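Side-chain contacts in 4-hydroxy-3-methylbut-2-enyl diphosphate reductase (Aquifex aeolicus, PDB 3DNF), which catalyses the ferredoxin-dependent reduction of (E)-4-hydroxy-3-methylbut-2-enyl diphosphate to isopentenyl and dimethylallyl diphosphate, the last step of the non-mevalonate isoprenoid pathway: residues K100-A105 and A163-N168; V116-E121 and I128-Y133; E148-A153 and V176-L181; E170-V175 and V188-C193. One frame throughout, in Å; residues are numbered along the deposited sequence. Where two conformers were deposited one is given.

Contact 1 (K100-A105 and A163-N168); sequences KAVHEA and AQTTQN. With F3S (Fe3-s4 cluster), chain E.
Val102 on helix 97-111 packs against Ala163 and Thr165, where strand 158-163 of an open alpha/beta lobe runs into the loop beside the iron-sulfur cluster. The contact between the segments is small and consists of van der Waals contacts only, methyl to methyl and methyl to carbonyl oxygen. With Val102 CG1 anti to the backbone N (chi1 -172°), CG2 lies beside that N and 3.9 Å from Thr165 CG2, and the same methyl sits 3.8 Å from Ala163 O. That carbonyl oxygen is not left without a partner, since it is hydrogen-bonded to Thr191 OG1.

Polar bonds arrange the surroundings. Gln164 to Gln167 form a type I beta turn, and Asn168 caps the start of helix 169-182. On the helix, Lys100 NZ donates to His103 ND1 over 2.9 Å, lying in the ring plane, which fixes the imidazole's rotation; Tyr133 stacks on that ring. With chi1 at 61°, Thr165 places OG1 between its backbone N and carbonyl carbon, where it is hydrogen-bonded to Glu126, the predicted proton donor.

Thr165, itself predicted to bind the substrate, also faces the cluster. Its CB lies 3.5 Å from cluster sulfur S1, and its OG1 is equally close to that atom.

Contact 2 (V116-E121 and I128-Y133); sequences VVLVGE and IGTLGY
Leu118 and Leu131 mark the nearest approach of the two backbones, their CA atoms 8.4 Å apart, where strand 115-119 packs against helix 125-136. The side chains that fill this separation are few, and together the segments bury 118 Å². Leu118 points at the helix and does the reaching: CG stands anti to the backbone N (chi1 173°), which directs the branch toward the helix, where CD2 meets Thr130. It touches the threonine's methyl, CD2 to CG2 being 3.8 Å, and it is almost as close to Thr130 CB, so the leucine branch rests on the carbon side of the threonine. Leu118 was modelled in two conformers, and these contacts hold for the one described.

Thr130 divides its two branches between different tasks. Its CG2 meets Leu118, and the side chain also touches Val102, His103 and Val106 of helix 97-111. Its OG1 is hydrogen-bonded to Glu126 O, one turn earlier in the same helix, so the hydroxyl has a partner although the residue is buried. Leu131 adds a looser contact from the flank, its CD2 4.4 Å from Leu118 CD2.

Neighbouring strand residues serve opposite faces of the sheet: Val119 meets Phe171, Phe172 and Val175 of helix 169-182, whereas Leu118 meets helix 125-136. The contact thus lies within the beta-alpha-beta unit of strand 115-119, helix 125-136 and strand 141-144, with alternate strand side chains feeding the two helical layers of an alpha/beta/alpha sandwich.

Contact 3 (E148-A153 and V176-L181); sequences EDIGEA and VGEIAL
Asp149 OD2, one residue ahead of the Ile150 that packs on Glu178 and Ile179, is gripped by two backbone amides, those of Glu145 and Thr146, while its OD1 forms a salt bridge with Lys122. These bonds pin the chain around Asp149 to the residues just after strand 141-144. Ile150 then carries the contact with helix 169-182. Its CG1 lies between the backbone N and the carbonyl carbon, the crowded position (chi1 70°), and with chi2 extended CD1 lies across the aliphatic part of Glu178 at about a right angle, 3.7 Å from CG.

The Ile150 and Ile179 side chains pass each other in opposite directions. Ile150 CG2 comes within 4.1 Å of Ile179 CD1, and Ile150 CB lies 4.2 Å from Ile179 CG1. The two segments are parts of a single layer on one face of the four-stranded parallel sheet: 148-153 belongs to the connection from strand 141-144 to strand 158-163, and helix 169-182 follows the latter strand. Ala153 touches Phe115 and Val117 of strand 115-119, and Ile179 meets Val159 and Ile161 of strand 158-163, so both segments rest on the two inner strands.

Glu178 combines an apolar stem with a well-partnered end. The chain bends at chi2 (61°), and its carboxylate is shared between two groups: OE2 is hydrogen-bonded to Trp182 NE1 in the same helix, and OE1 makes a salt bridge with Lys173 of the second subunit.

Contact 4 (E170-V175 and V188-C193); sequences EFFKEV and VINTIC. With F3S (Fe3-s4 cluster), chain E.
Phe172 and the residues it touches, Val188, Asn190 and Ile192, lie within the beta-alpha-beta unit that ends at the iron-sulfur site, where strand 185-189 gives way to the loop bearing Cys193. With CG anti to the backbone N (chi1 -173°), the phenyl group leaves helix 169-182 toward this strand and loop. Its far end is closest to Val188, CZ lying 3.6 Å from CG1. Nearer the helix, Ile192 slides past in the opposite direction, with CD1 3.9 Å from Phe172 CG. Between these two aliphatic neighbours the amide of Asn190 approaches obliquely, its CG 4.1 Å from Phe172 CE2 and its plane turned 42° from that of the ring.

Asn190 shapes the loop as well. Its OD1 accepts from Ile192 N at 2.9 Å, nearly along the C=O axis, closing an Asx turn, while ND2 is hydrogen-bonded to Ala180 O of the second subunit. An alanine in place of Phe172 would probably open a gap between Val188 CG1 and Ile192 CD1, leaving both without their aromatic partner.

The dimer interface adjoins the same patch: Leu181 of the second subunit packs on Phe172, and Val188 pairs antiparallel with a strand of that chain, extending the sheet. At the end of the loop Cys193 SG binds iron FE1 of the cluster at 2.3 Å. Sites at the carboxyl ends of parallel strands, in the loops that follow, are characteristic of open alpha/beta folds.

Overall arrangement
All four contacts belong to one lobe, built round the parallel sheet ordered 141-144, 115-119, 158-163, 185-189. Contacts 1 and 2 involve helices 97-111 and 125-136 on one face, their centres about 8 Å apart; contacts 3 and 4 share helix 169-182 on the other, about 12 Å apart. Along the chain contact 2 is nested within contact 1, whereas contacts 3 and 4 interleave. Contacts 2 and 4 reach the same sheet from its two faces, their centres about 13 Å apart. Contacts 1 and 4 meet at the cluster, where Thr165 O is hydrogen-bonded to Cys193 N, while contacts 3 and 4 reach the second subunit. The lobe thus joins cofactor site and dimer interface.

Contact 1 (K100-A105 and A163-N168)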
loop_
_atom_site.group_PDB
_atom_site.type_symbol
_atom_site.label_atom_id
_atom_site.label_comp_id
_atom_site.label_asym_id
_atom_site.label_seq_id
_atom_site.Cartn_x
_atom_site.Cartn_y
_atom_site.Cartn_z
ATOM N N LYS B 100 -10.341 5.507 19.696
ATOM C CA LYS B 100 -9.268 6.207 20.382
ATOM C C LYS B 100 -7.876 5.867 19.842
ATOM O O LYS B 100 -6.997 6.720 19.802
ATOM C CB LYS B 100 -9.281 5.965 21.882
ATOM C CG LYS B 100 -10.462 6.619 22.673
ATOM C CD LYS B 100 -10.664 8.147 22.418
ATOM C CE LYS B 100 -9.417 8.946 22.658
ATOM N NZ LYS B 100 -9.653 10.365 22.350
ATOM N N ALA B 101 -7.690 4.631 19.401
ATOM C CA ALA B 101 -6.415 4.256 18.789
ATOM C C ALA B 101 -6.152 5.013 17.461
ATOM O O ALA B 101 -5.002 5.248 17.102
ATOM C CB ALA B 101 -6.356 2.766 18.572
ATOM N N VAL B 102 -7.202 5.310 16.693
ATOM C CA VAL B 102 -7.032 6.154 15.496
ATOM C C VAL B 102 -6.598 7.542 15.910
ATOM O O VAL B 102 -5.722 8.155 15.274
ATOM C CB VAL B 102 -8.306 6.226 14.625
ATOM C CG1 VAL B 102 -8.019 6.932 13.311
ATOM C CG2 VAL B 102 -8.908 4.835 14.392
ATOM N N HIS B 103 -7.257 8.100 16.930
ATOM C CA HIS B 103 -6.848 9.425 17.454
ATOM C C HIS B 103 -5.349 9.448 17.847
ATOM O O HIS B 103 -4.600 10.417 17.523
ATOM C CB HIS B 103 -7.657 9.741 18.701
ATOM C CG HIS B 103 -9.126 9.852 18.471
ATOM N ND1 HIS B 103 -10.015 10.055 19.506
ATOM C CD2 HIS B 103 -9.869 9.793 17.341
ATOM C CE1 HIS B 103 -11.240 10.115 19.024
ATOM N NE2 HIS B 103 -11.179 9.981 17.711
ATOM N N GLU B 104 -4.928 8.394 18.541
ATOM C CA GLU B 104 -3.540 8.234 18.962
ATOM C C GLU B 104 -2.613 8.157 17.735
ATOM O O GLU B 104 -1.565 8.803 17.703
ATOM C CB GLU B 104 -3.384 6.999 19.851
ATOM C CG GLU B 104 -4.040 7.188 21.236
ATOM C CD GLU B 104 -4.300 5.868 21.983
ATOM O OE1 GLU B 104 -3.622 4.847 21.690
ATOM O OE2 GLU B 104 -5.187 5.855 22.887
ATOM N N ALA B 105 -3.046 7.402 16.729
ATOM C CA ALA B 105 -2.221 7.098 15.560
ATOM C C ALA B 105 -1.986 8.356 14.745
ATOM O O ALA B 105 -0.864 8.589 14.237
ATOM C CB ALA B 105 -2.876 6.060 14.689
ATOM N N ALA B 163 -6.949 4.390 8.945
ATOM C CA ALA B 163 -8.277 4.054 8.428
ATOM C C ALA B 163 -9.363 4.385 9.436
ATOM O O ALA B 163 -9.179 4.281 10.661
ATOM C CB ALA B 163 -8.376 2.568 8.066
ATOM N N GLN B 164 -10.488 4.832 8.908
ATOM C CA GLN B 164 -11.718 4.818 9.679
ATOM C C GLN B 164 -11.929 3.350 10.105
ATOM O O GLN B 164 -11.640 2.425 9.345
ATOM C CB GLN B 164 -12.852 5.312 8.799
ATOM C CG GLN B 164 -14.198 5.470 9.522
ATOM C CD GLN B 164 -15.332 5.755 8.560
ATOM O OE1 GLN B 164 -15.107 5.929 7.362
ATOM N NE2 GLN B 164 -16.564 5.812 9.072
ATOM N N THR B 165 -12.353 3.130 11.350
ATOM C CA THR B 165 -12.440 1.743 11.899
ATOM C C THR B 165 -13.263 0.783 11.035
ATOM O O THR B 165 -12.959 -0.421 10.948
ATOM C CB THR B 165 -12.976 1.708 13.342
ATOM O OG1 THR B 165 -14.312 2.260 13.407
ATOM C CG2 THR B 165 -12.007 2.477 14.331
ATOM N N THR B 166 -14.316 1.323 10.419
ATOM C CA THR B 166 -15.227 0.551 9.553
ATOM C C THR B 166 -14.879 0.603 8.069
ATOM O O THR B 166 -15.653 0.135 7.243
ATOM C CB THR B 166 -16.675 1.033 9.742
ATOM O OG1 THR B 166 -16.709 2.446 9.507
ATOM C CG2 THR B 166 -17.117 0.760 11.159
ATOM N N GLN B 167 -13.716 1.149 7.721
ATOM C CA GLN B 167 -13.299 1.216 6.311
ATOM C C GLN B 167 -13.190 -0.195 5.706
ATOM O O GLN B 167 -12.619 -1.091 6.304
ATOM C CB GLN B 167 -11.957 1.967 6.192
ATOM C CG GLN B 167 -11.353 1.947 4.773
ATOM C CD GLN B 167 -12.240 2.615 3.769
ATOM O OE1 GLN B 167 -12.746 3.718 3.995
ATOM N NE2 GLN B 167 -12.472 1.937 2.650
ATOM N N ASN B 168 -13.733 -0.377 4.513
ATOM C CA ASN B 168 -13.543 -1.645 3.831
ATOM C C ASN B 168 -12.080 -1.851 3.419
ATOM O O ASN B 168 -11.356 -0.894 3.046
ATOM C CB ASN B 168 -14.525 -1.839 2.658
ATOM C CG ASN B 168 -14.042 -1.220 1.365
ATOM O OD1 ASN B 168 -13.183 -1.762 0.669
ATOM N ND2 ASN B 168 -14.632 -0.084 1.010
HETATM FE FE1 F3S E . -15.033 -1.928 16.061
HETATM FE FE3 F3S E . -15.264 -0.196 18.134
HETATM FE FE4 F3S E . -17.158 -1.373 17.085
HETATM S S1 F3S E . -14.114 0.129 16.197
HETATM S S2 F3S E . -17.072 -2.144 15.056
HETATM S S3 F3S E . -15.640 -2.444 18.202
HETATM S S4 F3S E . -17.442 0.536 18.096
#

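Contact 2 (V116-E121 and I128-Y133)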
loop_
_atom_site.group_PDB
_atom_site.type_symbol
_atom_site.label_atom_id
_atom_site.label_comp_id
_atom_site.label_asym_id
_atom_site.label_seq_id
_atom_site.Cartn_x
_atom_site.Cartn_y
_atom_site.Cartn_z
ATOM N N VAL B 116 -0.774 13.236 6.983
ATOM C CA VAL B 116 -1.679 12.108 7.306
ATOM C C VAL B 116 -2.784 11.965 6.244
ATOM O O VAL B 116 -3.497 12.907 5.905
ATOM C CB VAL B 116 -2.264 12.259 8.729
ATOM C CG1 VAL B 116 -3.346 11.188 9.023
ATOM C CG2 VAL B 116 -1.127 12.110 9.753
ATOM N N VAL B 117 -2.979 10.724 5.804
ATOM C CA VAL B 117 -4.144 10.355 5.047
ATOM C C VAL B 117 -5.068 9.456 5.884
ATOM O O VAL B 117 -4.632 8.451 6.422
ATOM C CB VAL B 117 -3.697 9.638 3.773
ATOM C CG1 VAL B 117 -4.858 8.847 3.158
ATOM C CG2 VAL B 117 -3.092 10.643 2.761
ATOM N N LEU B 118 -6.294 9.905 6.074
ATOM C CA LEU B 118 -7.314 9.116 6.789
ATOM C C LEU B 118 -8.219 8.529 5.718
ATOM O O LEU B 118 -8.949 9.267 5.075
ATOM C CB LEU B 118 -8.104 10.024 7.743
ATOM C CG LEU B 118 -9.323 9.499 8.498
ATOM C CD1 LEU B 118 -8.938 8.250 9.273
ATOM C CD2 LEU B 118 -9.833 10.632 9.436
ATOM N N VAL B 119 -8.189 7.196 5.546
ATOM C CA VAL B 119 -9.060 6.545 4.567
ATOM C C VAL B 119 -10.437 6.299 5.215
ATOM O O VAL B 119 -10.571 5.580 6.214
ATOM C CB VAL B 119 -8.448 5.201 3.993
ATOM C CG1 VAL B 119 -9.375 4.627 2.902
ATOM C CG2 VAL B 119 -7.013 5.424 3.440
ATOM N N GLY B 120 -11.443 6.991 4.710
ATOM C CA GLY B 120 -12.771 6.912 5.325
ATOM C C GLY B 120 -13.779 7.823 4.666
ATOM O O GLY B 120 -13.477 8.480 3.671
ATOM N N GLU B 121 -14.960 7.882 5.267
ATOM C CA GLU B 121 -16.074 8.711 4.804
ATOM C C GLU B 121 -15.996 10.135 5.387
ATOM O O GLU B 121 -16.097 10.313 6.614
ATOM C CB GLU B 121 -17.394 8.029 5.175
ATOM C CG GLU B 121 -18.620 8.799 4.680
ATOM C CD GLU B 121 -19.965 8.202 5.108
ATOM O OE1 GLU B 121 -20.015 7.260 5.942
ATOM O OE2 GLU B 121 -20.998 8.722 4.615
ATOM N N ILE B 128 -14.796 12.990 11.422
ATOM C CA ILE B 128 -14.785 14.354 11.934
ATOM C C ILE B 128 -14.033 14.395 13.274
ATOM O O ILE B 128 -13.237 15.311 13.515
ATOM C CB ILE B 128 -16.243 14.850 12.105
ATOM C CG1 ILE B 128 -16.863 15.000 10.716
ATOM C CG2 ILE B 128 -16.322 16.178 12.886
ATOM C CD1 ILE B 128 -18.358 15.250 10.711
ATOM N N GLY B 129 -14.300 13.428 14.140
ATOM C CA GLY B 129 -13.613 13.442 15.449
ATOM C C GLY B 129 -12.103 13.293 15.293
ATOM O O GLY B 129 -11.317 14.054 15.876
ATOM N N THR B 130 -11.674 12.337 14.470
ATOM C CA THR B 130 -10.273 12.089 14.226
ATOM C C THR B 130 -9.572 13.302 13.609
ATOM O O THR B 130 -8.461 13.612 14.008
ATOM C CB THR B 130 -10.131 10.869 13.326
ATOM O OG1 THR B 130 -10.629 9.744 14.040
ATOM C CG2 THR B 130 -8.672 10.594 13.013
ATOM N N LEU B 131 -10.202 13.966 12.635
ATOM C CA LEU B 131 -9.657 15.248 12.102
ATOM C C LEU B 131 -9.444 16.261 13.219
ATOM O O LEU B 131 -8.501 17.039 13.170
ATOM C CB LEU B 131 -10.521 15.862 11.005
ATOM C CG LEU B 131 -10.468 15.079 9.691
ATOM C CD1 LEU B 131 -11.352 15.739 8.637
ATOM C CD2 LEU B 131 -9.011 14.963 9.171
ATOM N N GLY B 132 -10.343 16.257 14.207
ATOM C CA GLY B 132 -10.195 17.158 15.352
ATOM C C GLY B 132 -8.952 16.840 16.178
ATOM O O GLY B 132 -8.267 17.744 16.665
ATOM N N TYR B 133 -8.644 15.555 16.327
ATOM C CA TYR B 133 -7.400 15.153 16.998
ATOM C C TYR B 133 -6.150 15.539 16.180
ATOM O O TYR B 133 -5.137 15.977 16.743
ATOM C CB TYR B 133 -7.453 13.655 17.330
ATOM C CG TYR B 133 -8.209 13.503 18.607
ATOM C CD1 TYR B 133 -9.594 13.341 18.613
ATOM C CD2 TYR B 133 -7.534 13.642 19.824
ATOM C CE1 TYR B 133 -10.308 13.253 19.821
ATOM C CE2 TYR B 133 -8.226 13.565 21.049
ATOM C CZ TYR B 133 -9.607 13.384 21.037
ATOM O OH TYR B 133 -10.295 13.285 22.239
#

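Contact 3 (E148-A153 and V176-L181)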
loop_
_atom_site.group_PDB
_atom_site.type_symbol
_atom_site.label_atom_id
_atom_site.label_comp_id
_atom_site.label_asym_id
_atom_site.label_seq_id
_atom_site.Cartn_x
_atom_site.Cartn_y
_atom_site.Cartn_z
ATOM N N GLU B 148 -9.541 9.543 -6.240
ATOM C CA GLU B 148 -9.240 10.895 -6.726
ATOM C C GLU B 148 -8.810 11.836 -5.596
ATOM O O GLU B 148 -8.122 12.836 -5.853
ATOM C CB GLU B 148 -10.433 11.490 -7.488
ATOM C CG GLU B 148 -10.362 11.295 -8.993
ATOM C CD GLU B 148 -10.890 12.509 -9.767
ATOM O OE1 GLU B 148 -11.922 13.092 -9.351
ATOM O OE2 GLU B 148 -10.277 12.877 -10.802
ATOM N N ASP B 149 -9.177 11.490 -4.358
ATOM C CA ASP B 149 -8.793 12.274 -3.170
ATOM C C ASP B 149 -7.287 12.257 -2.844
ATOM O O ASP B 149 -6.807 13.118 -2.113
ATOM C CB ASP B 149 -9.566 11.811 -1.935
ATOM C CG ASP B 149 -11.049 12.161 -1.980
ATOM O OD1 ASP B 149 -11.421 13.168 -2.599
ATOM O OD2 ASP B 149 -11.855 11.452 -1.334
ATOM N N ILE B 150 -6.533 11.289 -3.365
ATOM C CA ILE B 150 -5.124 11.150 -2.965
ATOM C C ILE B 150 -4.152 12.218 -3.507
ATOM O O ILE B 150 -3.042 12.364 -2.990
ATOM C CB ILE B 150 -4.556 9.737 -3.244
ATOM C CG1 ILE B 150 -4.392 9.498 -4.745
ATOM C CG2 ILE B 150 -5.432 8.685 -2.615
ATOM C CD1 ILE B 150 -3.610 8.221 -5.044
ATOM N N GLY B 151 -4.572 12.947 -4.548
ATOM C CA GLY B 151 -3.764 14.011 -5.162
ATOM C C GLY B 151 -2.927 14.863 -4.218
ATOM O O GLY B 151 -1.726 15.022 -4.417
ATOM N N GLU B 152 -3.561 15.425 -3.189
ATOM C CA GLU B 152 -2.862 16.310 -2.261
ATOM C C GLU B 152 -1.762 15.583 -1.450
ATOM O O GLU B 152 -0.704 16.152 -1.196
ATOM C CB GLU B 152 -3.864 17.012 -1.344
ATOM C CG GLU B 152 -3.271 18.058 -0.407
ATOM C CD GLU B 152 -2.918 19.360 -1.109
ATOM O OE1 GLU B 152 -3.267 19.531 -2.304
ATOM O OE2 GLU B 152 -2.271 20.212 -0.458
ATOM N N ALA B 153 -2.007 14.328 -1.060
ATOM C CA ALA B 153 -1.004 13.556 -0.358
ATOM C C ALA B 153 0.230 13.282 -1.233
ATOM O O ALA B 153 1.339 13.184 -0.711
ATOM C CB ALA B 153 -1.619 12.199 0.230
ATOM N N VAL B 176 -3.369 2.438 -0.095
ATOM C CA VAL B 176 -2.015 2.222 0.422
ATOM C C VAL B 176 -1.024 1.898 -0.716
ATOM O O VAL B 176 0.040 2.495 -0.815
ATOM C CB VAL B 176 -1.996 1.118 1.515
ATOM C CG1 VAL B 176 -0.546 0.649 1.805
ATOM C CG2 VAL B 176 -2.732 1.594 2.801
ATOM N N GLY B 177 -1.388 0.968 -1.589
ATOM C CA GLY B 177 -0.522 0.535 -2.670
ATOM C C GLY B 177 -0.267 1.680 -3.632
ATOM O O GLY B 177 0.862 1.915 -4.039
ATOM N N GLU B 178 -1.326 2.423 -3.950
ATOM C CA GLU B 178 -1.206 3.519 -4.892
ATOM C C GLU B 178 -0.314 4.636 -4.362
ATOM O O GLU B 178 0.638 5.053 -5.033
ATOM C CB GLU B 178 -2.593 4.041 -5.297
ATOM C CG GLU B 178 -2.547 5.032 -6.479
ATOM C CD GLU B 178 -1.982 4.460 -7.789
ATOM O OE1 GLU B 178 -2.096 3.242 -8.057
ATOM O OE2 GLU B 178 -1.418 5.257 -8.567
ATOM N N ILE B 179 -0.589 5.114 -3.149
ATOM C CA ILE B 179 0.257 6.170 -2.563
ATOM C C ILE B 179 1.742 5.743 -2.506
ATOM O O ILE B 179 2.622 6.533 -2.844
ATOM C CB ILE B 179 -0.286 6.654 -1.196
ATOM C CG1 ILE B 179 -1.628 7.384 -1.398
ATOM C CG2 ILE B 179 0.694 7.592 -0.449
ATOM C CD1 ILE B 179 -2.318 7.742 -0.108
ATOM N N ALA B 180 1.998 4.491 -2.131
ATOM C CA ALA B 180 3.364 3.947 -2.049
ATOM C C ALA B 180 4.150 4.035 -3.376
ATOM O O ALA B 180 5.386 4.132 -3.392
ATOM C CB ALA B 180 3.320 2.526 -1.573
ATOM N N LEU B 181 3.421 3.974 -4.491
ATOM C CA LEU B 181 4.073 4.056 -5.808
ATOM C C LEU B 181 4.524 5.466 -6.122
ATOM O O LEU B 181 5.424 5.671 -6.938
ATOM C CB LEU B 181 3.113 3.569 -6.904
ATOM C CG LEU B 181 2.789 2.065 -6.896
ATOM C CD1 LEU B 181 2.007 1.714 -8.174
ATOM C CD2 LEU B 181 4.055 1.234 -6.800
#

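Contact 4 (E170-V175 and V188-C193)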
loop_
_atom_site.group_PDB
_atom_site.type_symbol
_atom_site.label_atom_id
_atom_site.label_comp_id
_atom_site.label_asym_id
_atom_site.label_seq_id
_atom_site.Cartn_x
_atom_site.Cartn_y
_atom_site.Cartn_z
ATOM N N GLU B 170 -10.725 -3.642 0.939
ATOM C CA GLU B 170 -10.376 -3.540 -0.467
ATOM C C GLU B 170 -9.929 -2.155 -0.904
ATOM O O GLU B 170 -8.923 -2.016 -1.593
ATOM C CB GLU B 170 -11.534 -4.015 -1.337
ATOM C CG GLU B 170 -11.267 -5.361 -1.957
ATOM C CD GLU B 170 -12.190 -5.654 -3.128
ATOM O OE1 GLU B 170 -13.381 -5.274 -3.056
ATOM O OE2 GLU B 170 -11.719 -6.267 -4.113
ATOM N N PHE B 171 -10.662 -1.132 -0.485
ATOM C CA PHE B 171 -10.241 0.239 -0.816
ATOM C C PHE B 171 -8.997 0.698 -0.067
ATOM O O PHE B 171 -8.120 1.358 -0.625
ATOM C CB PHE B 171 -11.404 1.229 -0.679
ATOM C CG PHE B 171 -11.052 2.616 -1.128
ATOM C CD1 PHE B 171 -10.685 2.869 -2.447
ATOM C CD2 PHE B 171 -11.073 3.662 -0.220
ATOM C CE1 PHE B 171 -10.335 4.154 -2.861
ATOM C CE2 PHE B 171 -10.728 4.955 -0.615
ATOM C CZ PHE B 171 -10.371 5.203 -1.940
ATOM N N PHE B 172 -8.899 0.281 1.176
ATOM C CA PHE B 172 -7.728 0.645 1.972
ATOM C C PHE B 172 -6.467 0.070 1.326
ATOM O O PHE B 172 -5.478 0.759 1.179
ATOM C CB PHE B 172 -7.887 0.069 3.344
ATOM C CG PHE B 172 -6.822 0.515 4.294
ATOM C CD1 PHE B 172 -6.753 1.863 4.691
ATOM C CD2 PHE B 172 -5.847 -0.393 4.737
ATOM C CE1 PHE B 172 -5.777 2.283 5.550
ATOM C CE2 PHE B 172 -4.859 0.025 5.630
ATOM C CZ PHE B 172 -4.818 1.375 6.016
ATOM N N LYS B 173 -6.547 -1.189 0.879
ATOM C CA LYS B 173 -5.425 -1.875 0.218
ATOM C C LYS B 173 -4.989 -1.125 -1.066
ATOM O O LYS B 173 -3.791 -0.946 -1.320
ATOM C CB LYS B 173 -5.776 -3.347 -0.051
ATOM C CG LYS B 173 -4.801 -4.053 -0.949
ATOM C CD LYS B 173 -5.149 -5.506 -1.116
ATOM C CE LYS B 173 -4.163 -6.145 -2.062
ATOM N NZ LYS B 173 -4.574 -7.546 -2.317
ATOM N N GLU B 174 -5.982 -0.672 -1.839
ATOM C CA GLU B 174 -5.758 0.085 -3.067
ATOM C C GLU B 174 -5.081 1.430 -2.817
ATOM O O GLU B 174 -4.132 1.775 -3.551
ATOM C CB GLU B 174 -7.093 0.283 -3.825
ATOM C CG GLU B 174 -7.013 1.158 -5.070
ATOM C CD GLU B 174 -6.278 0.497 -6.215
ATOM O OE1 GLU B 174 -6.064 -0.739 -6.167
ATOM O OE2 GLU B 174 -5.890 1.210 -7.173
ATOM N N VAL B 175 -5.601 2.190 -1.837
ATOM C CA VAL B 175 -5.058 3.508 -1.469
ATOM C C VAL B 175 -3.608 3.385 -0.992
ATOM O O VAL B 175 -2.734 4.157 -1.400
ATOM C CB VAL B 175 -5.889 4.211 -0.335
ATOM C CG1 VAL B 175 -5.145 5.503 0.131
ATOM C CG2 VAL B 175 -7.251 4.547 -0.837
ATOM N N VAL B 188 2.045 3.006 7.333
ATOM C CA VAL B 188 0.661 2.655 7.510
ATOM C C VAL B 188 0.454 2.097 8.886
ATOM O O VAL B 188 1.184 1.207 9.330
ATOM C CB VAL B 188 0.242 1.538 6.505
ATOM C CG1 VAL B 188 -1.250 1.142 6.646
ATOM C CG2 VAL B 188 0.614 1.938 5.080
ATOM N N ILE B 189 -0.513 2.678 9.596
ATOM C CA ILE B 189 -0.967 2.044 10.819
ATOM C C ILE B 189 -2.398 1.565 10.556
ATOM O O ILE B 189 -3.343 2.373 10.426
ATOM C CB ILE B 189 -0.897 3.010 12.008
ATOM C CG1 ILE B 189 0.549 3.495 12.194
ATOM C CG2 ILE B 189 -1.513 2.299 13.283
ATOM C CD1 ILE B 189 0.659 4.644 13.208
ATOM N N ASN B 190 -2.538 0.247 10.445
ATOM C CA ASN B 190 -3.830 -0.326 10.073
ATOM C C ASN B 190 -4.792 -0.312 11.263
ATOM O O ASN B 190 -4.731 -1.172 12.136
ATOM C CB ASN B 190 -3.700 -1.746 9.524
ATOM C CG ASN B 190 -5.037 -2.299 9.001
ATOM O OD1 ASN B 190 -6.126 -1.826 9.376
ATOM N ND2 ASN B 190 -4.962 -3.289 8.170
ATOM N N THR B 191 -5.691 0.664 11.250
ATOM C CA THR B 191 -6.642 0.827 12.356
ATOM C C THR B 191 -8.059 0.284 12.035
ATOM O O THR B 191 -9.034 0.606 12.742
ATOM C CB THR B 191 -6.738 2.301 12.700
ATOM O OG1 THR B 191 -6.947 3.038 11.502
ATOM C CG2 THR B 191 -5.468 2.812 13.422
ATOM N N ILE B 192 -8.174 -0.524 10.975
ATOM C CA ILE B 192 -9.450 -1.193 10.634
ATOM C C ILE B 192 -9.812 -2.180 11.729
ATOM O O ILE B 192 -9.010 -3.028 12.091
ATOM C CB ILE B 192 -9.380 -1.911 9.262
ATOM C CG1 ILE B 192 -9.141 -0.866 8.163
ATOM C CG2 ILE B 192 -10.649 -2.733 8.996
ATOM C CD1 ILE B 192 -9.066 -1.454 6.732
ATOM N N CYS B 193 -11.043 -2.086 12.214
ATOM C CA CYS B 193 -11.508 -2.982 13.273
ATOM C C CYS B 193 -12.010 -4.268 12.640
ATOM O O CYS B 193 -12.719 -4.221 11.619
ATOM C CB CYS B 193 -12.611 -2.276 14.082
ATOM S SG CYS B 193 -13.376 -3.377 15.252
HETATM FE FE1 F3S E . -15.033 -1.928 16.061
HETATM FE FE3 F3S E . -15.264 -0.196 18.134
HETATM FE FE4 F3S E . -17.158 -1.373 17.085
HETATM S S1 F3S E . -14.114 0.129 16.197
HETATM S S2 F3S E . -17.072 -2.144 15.056
HETATM S S3 F3S E . -15.640 -2.444 18.202
HETATM S S4 F3S E . -17.442 0.536 18.096
#